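Local coordinates for amorpha-4,11-diene synthase (Artemisia annua, PDB 4GAX), which probably cyclises farnesyl diphosphate to a sesquiterpene, as a plant terpene synthase of the amorphadiene and bisabolol synthase kind, at residues V52-L66 and N237-L250. Numbering follows the deposited sequence.
Sequences VEQIVKDLKKEVRQL and NKTLIKLAKLEFNL
Leu59 and Leu243 lock together in a worked example of reciprocal knobs-into-holes packing, each side chain filling a hollow on the other helix. The knob of Leu59 enters among Thr239, Lys242, Leu243 and Leu246. With CG anti to the carbonyl carbon and beside the backbone N (chi1 -74°), its CD1 presses on Leu243 CA at 3.7 Å while CD2 meets the methyl of Thr239. Leu243 returns the fit among Val56, Leu59, Lys60 and Val63, its two methyls parting so that CD1 reaches Val56 CG2 (3.8 Å) and CD2 reaches Val63 CG2. The apolar seam runs on both ways: Ile55 CG2 touches Leu246 CD2, and the side chains of Val63 and Leu240 cross at about a right angle, with Val63 CG2 3.7 Å from Leu240 CD2. The extended Lys242 lays its methylenes against Leu59.

One hydrogen bond joins the helices: Thr239 OG1 donates to Glu62 OE1 over 2.9 Å, arriving from above the carboxylate plane, 43° out of it. Thr239 also turns its CG2 to Leu59 and Val63, so an alanine here would probably leave Glu62 without this donor and open a gap beside both side chains. Glu247 instead brings OE2 to within 3.2 Å of Val56 CG1, while its OE1 is bonded to Tyr94 OH.

Asn237 is the N-cap of helix 238-269, its OD1 accepting from Leu240 N (3.0 Å) and, weakly, from Thr239 N; Leu66 CD1 rests against its ND2.

The axes of the segments 52-66 and 238-250 come within 9.7 Å, with their N-to-C directions 136° apart, nearer antiparallel than parallel. In this all-helical fold, the pairing fastens helix 52-71, in the N-terminal terpene synthase domain, to the start of the long helix 238-269. Leu66 and Leu240 both also touch Leu83 of helix 77-89, and helix 219-232 packs against Leu240, Ile241 and Phe248.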
loop_
_atom_site.group_PDB
_atom_site.type_symbol
_atom_site.label_atom_id
_atom_site.label_comp_id
_atom_site.label_asym_id
_atom_site.label_seq_id
_atom_site.Cartn_x
_atom_site.Cartn_y
_atom_site.Cartn_z
ATOM N N VAL A 52 8.173 16.891 -24.893
ATOM C CA VAL A 52 7.774 15.648 -24.246
ATOM C C VAL A 52 6.299 15.735 -23.842
ATOM O O VAL A 52 5.590 14.725 -23.808
ATOM C CB VAL A 52 8.689 15.316 -23.033
ATOM C CG1 VAL A 52 8.688 16.455 -22.027
ATOM C CG2 VAL A 52 8.286 13.998 -22.376
ATOM N N GLU A 53 5.840 16.953 -23.562
ATOM C CA GLU A 53 4.431 17.217 -23.293
ATOM C C GLU A 53 3.603 16.847 -24.526
ATOM O O GLU A 53 2.531 16.256 -24.415
ATOM C CB GLU A 53 4.228 18.703 -22.961
ATOM C CG GLU A 53 3.120 19.009 -21.947
ATOM C CD GLU A 53 2.612 20.450 -22.038
ATOM O OE1 GLU A 53 2.768 21.219 -21.062
ATOM O OE2 GLU A 53 2.044 20.812 -23.091
ATOM N N GLN A 54 4.130 17.184 -25.702
ATOM C CA GLN A 54 3.418 17.005 -26.964
ATOM C C GLN A 54 3.365 15.555 -27.427
ATOM O O GLN A 54 2.314 15.068 -27.852
ATOM C CB GLN A 54 4.057 17.859 -28.060
ATOM C CG GLN A 54 3.287 17.825 -29.365
ATOM C CD GLN A 54 1.842 18.256 -29.181
ATOM O OE1 GLN A 54 1.557 19.221 -28.467
ATOM N NE2 GLN A 54 0.919 17.534 -29.815
ATOM N N ILE A 55 4.512 14.883 -27.381
ATOM C CA ILE A 55 4.587 13.471 -27.733
ATOM C C ILE A 55 3.590 12.703 -26.880
ATOM O O ILE A 55 2.801 11.907 -27.390
ATOM C CB ILE A 55 6.003 12.901 -27.493
ATOM C CG1 ILE A 55 7.004 13.483 -28.497
ATOM C CG2 ILE A 55 6.000 11.376 -27.586
ATOM C CD1 ILE A 55 6.888 12.904 -29.894
ATOM N N VAL A 56 3.612 12.973 -25.581
ATOM C CA VAL A 56 2.776 12.260 -24.639
ATOM C C VAL A 56 1.294 12.540 -24.888
ATOM O O VAL A 56 0.450 11.654 -24.738
ATOM C CB VAL A 56 3.189 12.586 -23.184
ATOM C CG1 VAL A 56 1.980 12.808 -22.299
ATOM C CG2 VAL A 56 4.074 11.480 -22.627
ATOM N N LYS A 57 0.984 13.765 -25.298
ATOM C CA LYS A 57 -0.403 14.159 -25.537
ATOM C C LYS A 57 -1.017 13.336 -26.671
ATOM O O LYS A 57 -2.123 12.796 -26.539
ATOM C CB LYS A 57 -0.485 15.663 -25.839
ATOM C CG LYS A 57 -1.895 16.196 -26.036
ATOM C CD LYS A 57 -1.935 17.723 -25.988
ATOM C CE LYS A 57 -1.197 18.351 -27.162
ATOM N NZ LYS A 57 -1.181 19.841 -27.071
ATOM N N ASP A 58 -0.282 13.217 -27.773
ATOM C CA ASP A 58 -0.745 12.450 -28.926
ATOM C C ASP A 58 -0.784 10.941 -28.663
ATOM O O ASP A 58 -1.651 10.228 -29.189
ATOM C CB ASP A 58 0.110 12.771 -30.144
ATOM C CG ASP A 58 0.142 14.260 -30.443
ATOM O OD1 ASP A 58 -0.934 14.899 -30.402
ATOM O OD2 ASP A 58 1.243 14.791 -30.702
ATOM N N LEU A 59 0.152 10.450 -27.855
ATOM C CA LEU A 59 0.099 9.055 -27.431
ATOM C C LEU A 59 -1.182 8.790 -26.650
ATOM O O LEU A 59 -1.844 7.773 -26.859
ATOM C CB LEU A 59 1.308 8.699 -26.569
ATOM C CG LEU A 59 2.637 8.554 -27.316
ATOM C CD1 LEU A 59 3.776 8.376 -26.318
ATOM C CD2 LEU A 59 2.587 7.378 -28.290
ATOM N N LYS A 60 -1.516 9.711 -25.749
ATOM C CA LYS A 60 -2.741 9.635 -24.950
ATOM C C LYS A 60 -3.997 9.477 -25.799
ATOM O O LYS A 60 -4.873 8.667 -25.480
ATOM C CB LYS A 60 -2.886 10.883 -24.074
ATOM C CG LYS A 60 -2.615 10.631 -22.607
ATOM C CD LYS A 60 -1.369 11.352 -22.122
ATOM C CE LYS A 60 -1.722 12.667 -21.449
ATOM N NZ LYS A 60 -3.163 12.711 -21.074
ATOM N N LYS A 61 -4.080 10.252 -26.876
ATOM C CA LYS A 61 -5.239 10.201 -27.762
ATOM C C LYS A 61 -5.335 8.871 -28.507
ATOM O O LYS A 61 -6.435 8.383 -28.786
ATOM C CB LYS A 61 -5.184 11.339 -28.781
ATOM C CG LYS A 61 -4.980 12.718 -28.178
ATOM C CD LYS A 61 -5.131 13.790 -29.251
ATOM C CE LYS A 61 -4.608 15.137 -28.777
ATOM N NZ LYS A 61 -3.397 15.548 -29.549
ATOM N N GLU A 62 -4.195 8.301 -28.875
ATOM C CA GLU A 62 -4.203 7.003 -29.540
ATOM C C GLU A 62 -4.748 5.950 -28.575
ATOM O O GLU A 62 -5.521 5.076 -28.965
ATOM C CB GLU A 62 -2.793 6.597 -29.973
ATOM C CG GLU A 62 -2.113 7.550 -30.934
ATOM C CD GLU A 62 -0.751 7.034 -31.380
ATOM O OE1 GLU A 62 -0.623 5.804 -31.595
ATOM O OE2 GLU A 62 0.190 7.853 -31.502
ATOM N N VAL A 63 -4.331 6.030 -27.314
ATOM C CA VAL A 63 -4.806 5.086 -26.302
ATOM C C VAL A 63 -6.294 5.267 -25.986
ATOM O O VAL A 63 -7.018 4.283 -25.786
ATOM C CB VAL A 63 -3.969 5.174 -25.004
ATOM C CG1 VAL A 63 -4.514 4.220 -23.929
ATOM C CG2 VAL A 63 -2.500 4.848 -25.307
ATOM N N ARG A 64 -6.765 6.509 -25.943
ATOM C CA ARG A 64 -8.198 6.724 -25.746
ATOM C C ARG A 64 -8.976 6.050 -26.856
ATOM O O ARG A 64 -9.973 5.377 -26.596
ATOM C CB ARG A 64 -8.544 8.205 -25.694
ATOM C CG ARG A 64 -8.053 8.856 -24.448
ATOM C CD ARG A 64 -8.632 10.238 -24.278
ATOM N NE ARG A 64 -8.096 10.846 -23.070
ATOM C CZ ARG A 64 -7.173 11.800 -23.059
ATOM N NH1 ARG A 64 -6.706 12.289 -24.202
ATOM N NH2 ARG A 64 -6.742 12.284 -21.899
ATOM N N GLN A 65 -8.502 6.213 -28.090
ATOM C CA GLN A 65 -9.159 5.623 -29.243
ATOM C C GLN A 65 -9.169 4.089 -29.188
ATOM O O GLN A 65 -10.153 3.457 -29.577
ATOM C CB GLN A 65 -8.511 6.124 -30.537
ATOM C CG GLN A 65 -8.997 5.442 -31.809
ATOM C CD GLN A 65 -10.423 5.837 -32.192
ATOM O OE1 GLN A 65 -11.054 6.675 -31.538
ATOM N NE2 GLN A 65 -10.933 5.230 -33.261
ATOM N N LEU A 66 -8.077 3.495 -28.709
ATOM C CA LEU A 66 -8.015 2.043 -28.523
ATOM C C LEU A 66 -9.093 1.555 -27.562
ATOM O O LEU A 66 -9.766 0.553 -27.819
ATOM C CB LEU A 66 -6.650 1.632 -27.973
ATOM C CG LEU A 66 -5.451 1.752 -28.911
ATOM C CD1 LEU A 66 -4.192 1.285 -28.203
ATOM C CD2 LEU A 66 -5.683 0.966 -30.193
ATOM N N ASN A 237 1.985 -3.645 -27.490
ATOM C CA ASN A 237 1.555 -2.432 -28.166
ATOM C C ASN A 237 2.640 -1.358 -28.060
ATOM O O ASN A 237 2.975 -0.911 -26.963
ATOM C CB ASN A 237 0.239 -1.935 -27.557
ATOM C CG ASN A 237 -0.355 -0.776 -28.324
ATOM O OD1 ASN A 237 0.249 0.302 -28.418
ATOM N ND2 ASN A 237 -1.547 -0.988 -28.881
ATOM N N LYS A 238 3.180 -0.939 -29.198
ATOM C CA LYS A 238 4.307 -0.021 -29.210
ATOM C C LYS A 238 3.909 1.343 -28.657
ATOM O O LYS A 238 4.716 2.039 -28.031
ATOM C CB LYS A 238 4.862 0.122 -30.627
ATOM C CG LYS A 238 5.415 -1.179 -31.217
ATOM C CD LYS A 238 5.937 -0.956 -32.633
ATOM C CE LYS A 238 6.906 -2.061 -33.058
ATOM N NZ LYS A 238 6.249 -3.395 -33.126
ATOM N N THR A 239 2.659 1.729 -28.876
ATOM C CA THR A 239 2.196 3.012 -28.353
ATOM C C THR A 239 2.110 2.998 -26.837
ATOM O O THR A 239 2.553 3.942 -26.187
ATOM C CB THR A 239 0.838 3.404 -28.932
ATOM O OG1 THR A 239 1.027 3.844 -30.280
ATOM C CG2 THR A 239 0.205 4.531 -28.119
ATOM N N LEU A 240 1.531 1.945 -26.266
ATOM C CA LEU A 240 1.408 1.869 -24.811
ATOM C C LEU A 240 2.767 1.882 -24.120
ATOM O O LEU A 240 2.949 2.556 -23.103
ATOM C CB LEU A 240 0.666 0.603 -24.371
ATOM C CG LEU A 240 -0.852 0.494 -24.443
ATOM C CD1 LEU A 240 -1.260 -0.865 -23.862
ATOM C CD2 LEU A 240 -1.522 1.630 -23.675
ATOM N N ILE A 241 3.715 1.111 -24.643
ATOM C CA ILE A 241 5.010 1.022 -23.973
ATOM C C ILE A 241 5.764 2.341 -24.076
ATOM O O ILE A 241 6.434 2.753 -23.117
ATOM C CB ILE A 241 5.888 -0.169 -24.468
ATOM C CG1 ILE A 241 7.078 -0.372 -23.517
ATOM C CG2 ILE A 241 6.388 0.056 -25.890
ATOM C CD1 ILE A 241 6.663 -0.625 -22.072
ATOM N N LYS A 242 5.637 3.023 -25.213
ATOM C CA LYS A 242 6.305 4.316 -25.360
ATOM C C LYS A 242 5.770 5.314 -24.339
ATOM O O LYS A 242 6.531 6.014 -23.654
ATOM C CB LYS A 242 6.115 4.861 -26.772
ATOM C CG LYS A 242 6.938 6.105 -27.048
ATOM C CD LYS A 242 6.610 6.694 -28.411
ATOM C CE LYS A 242 7.663 7.707 -28.831
ATOM N NZ LYS A 242 7.224 8.470 -30.031
ATOM N N LEU A 243 4.448 5.359 -24.227
ATOM C CA LEU A 243 3.787 6.230 -23.272
ATOM C C LEU A 243 4.121 5.860 -21.829
ATOM O O LEU A 243 4.378 6.739 -20.993
ATOM C CB LEU A 243 2.269 6.140 -23.469
ATOM C CG LEU A 243 1.406 6.934 -22.491
ATOM C CD1 LEU A 243 1.772 8.412 -22.518
ATOM C CD2 LEU A 243 -0.051 6.743 -22.830
ATOM N N ALA A 244 4.090 4.567 -21.528
ATOM C CA ALA A 244 4.341 4.121 -20.159
ATOM C C ALA A 244 5.730 4.521 -19.664
ATOM O O ALA A 244 5.911 4.853 -18.488
ATOM C CB ALA A 244 4.144 2.596 -20.028
ATOM N N LYS A 245 6.712 4.475 -20.552
ATOM C CA LYS A 245 8.081 4.770 -20.136
ATOM C C LYS A 245 8.299 6.270 -19.986
ATOM O O LYS A 245 8.979 6.708 -19.053
ATOM C CB LYS A 245 9.085 4.181 -21.122
ATOM C CG LYS A 245 9.111 2.658 -21.156
ATOM C CD LYS A 245 10.025 2.168 -22.310
ATOM C CE LYS A 245 11.381 1.721 -21.807
ATOM N NZ LYS A 245 12.319 1.384 -22.937
ATOM N N LEU A 246 7.741 7.053 -20.913
ATOM C CA LEU A 246 7.838 8.517 -20.847
ATOM C C LEU A 246 7.168 9.009 -19.567
ATOM O O LEU A 246 7.692 9.875 -18.851
ATOM C CB LEU A 246 7.157 9.166 -22.058
ATOM C CG LEU A 246 7.992 9.511 -23.299
ATOM C CD1 LEU A 246 9.154 8.569 -23.472
ATOM C CD2 LEU A 246 7.111 9.506 -24.559
ATOM N N GLU A 247 5.996 8.448 -19.286
ATOM C CA GLU A 247 5.217 8.827 -18.113
ATOM C C GLU A 247 5.895 8.353 -16.839
ATOM O O GLU A 247 5.891 9.057 -15.837
ATOM C CB GLU A 247 3.817 8.240 -18.203
ATOM C CG GLU A 247 2.934 8.988 -19.183
ATOM C CD GLU A 247 2.612 10.397 -18.711
ATOM O OE1 GLU A 247 2.614 10.642 -17.477
ATOM O OE2 GLU A 247 2.356 11.257 -19.576
ATOM N N PHE A 248 6.487 7.164 -16.875
ATOM C CA PHE A 248 7.173 6.677 -15.691
ATOM C C PHE A 248 8.215 7.681 -15.279
ATOM O O PHE A 248 8.335 8.000 -14.101
ATOM C CB PHE A 248 7.875 5.345 -15.935
ATOM C CG PHE A 248 8.473 4.782 -14.691
ATOM C CD1 PHE A 248 7.694 4.040 -13.816
ATOM C CD2 PHE A 248 9.782 5.072 -14.340
ATOM C CE1 PHE A 248 8.235 3.539 -12.646
ATOM C CE2 PHE A 248 10.333 4.583 -13.155
ATOM C CZ PHE A 248 9.558 3.813 -12.316
ATOM N N ASN A 249 8.984 8.158 -16.252
ATOM C CA ASN A 249 10.087 9.080 -15.955
ATOM C C ASN A 249 9.584 10.448 -15.493
ATOM O O ASN A 249 10.158 11.058 -14.579
ATOM C CB ASN A 249 11.062 9.194 -17.141
ATOM C CG ASN A 249 11.944 7.949 -17.302
ATOM O OD1 ASN A 249 12.026 7.092 -16.402
ATOM N ND2 ASN A 249 12.620 7.852 -18.451
ATOM N N LEU A 250 8.515 10.932 -16.119
ATOM C CA LEU A 250 7.915 12.199 -15.696
ATOM C C LEU A 250 7.421 12.116 -14.258
ATOM O O LEU A 250 7.668 13.008 -13.450
ATOM C CB LEU A 250 6.744 12.568 -16.605
ATOM C CG LEU A 250 7.117 12.824 -18.067
ATOM C CD1 LEU A 250 5.882 13.244 -18.871
ATOM C CD2 LEU A 250 8.231 13.865 -18.173
#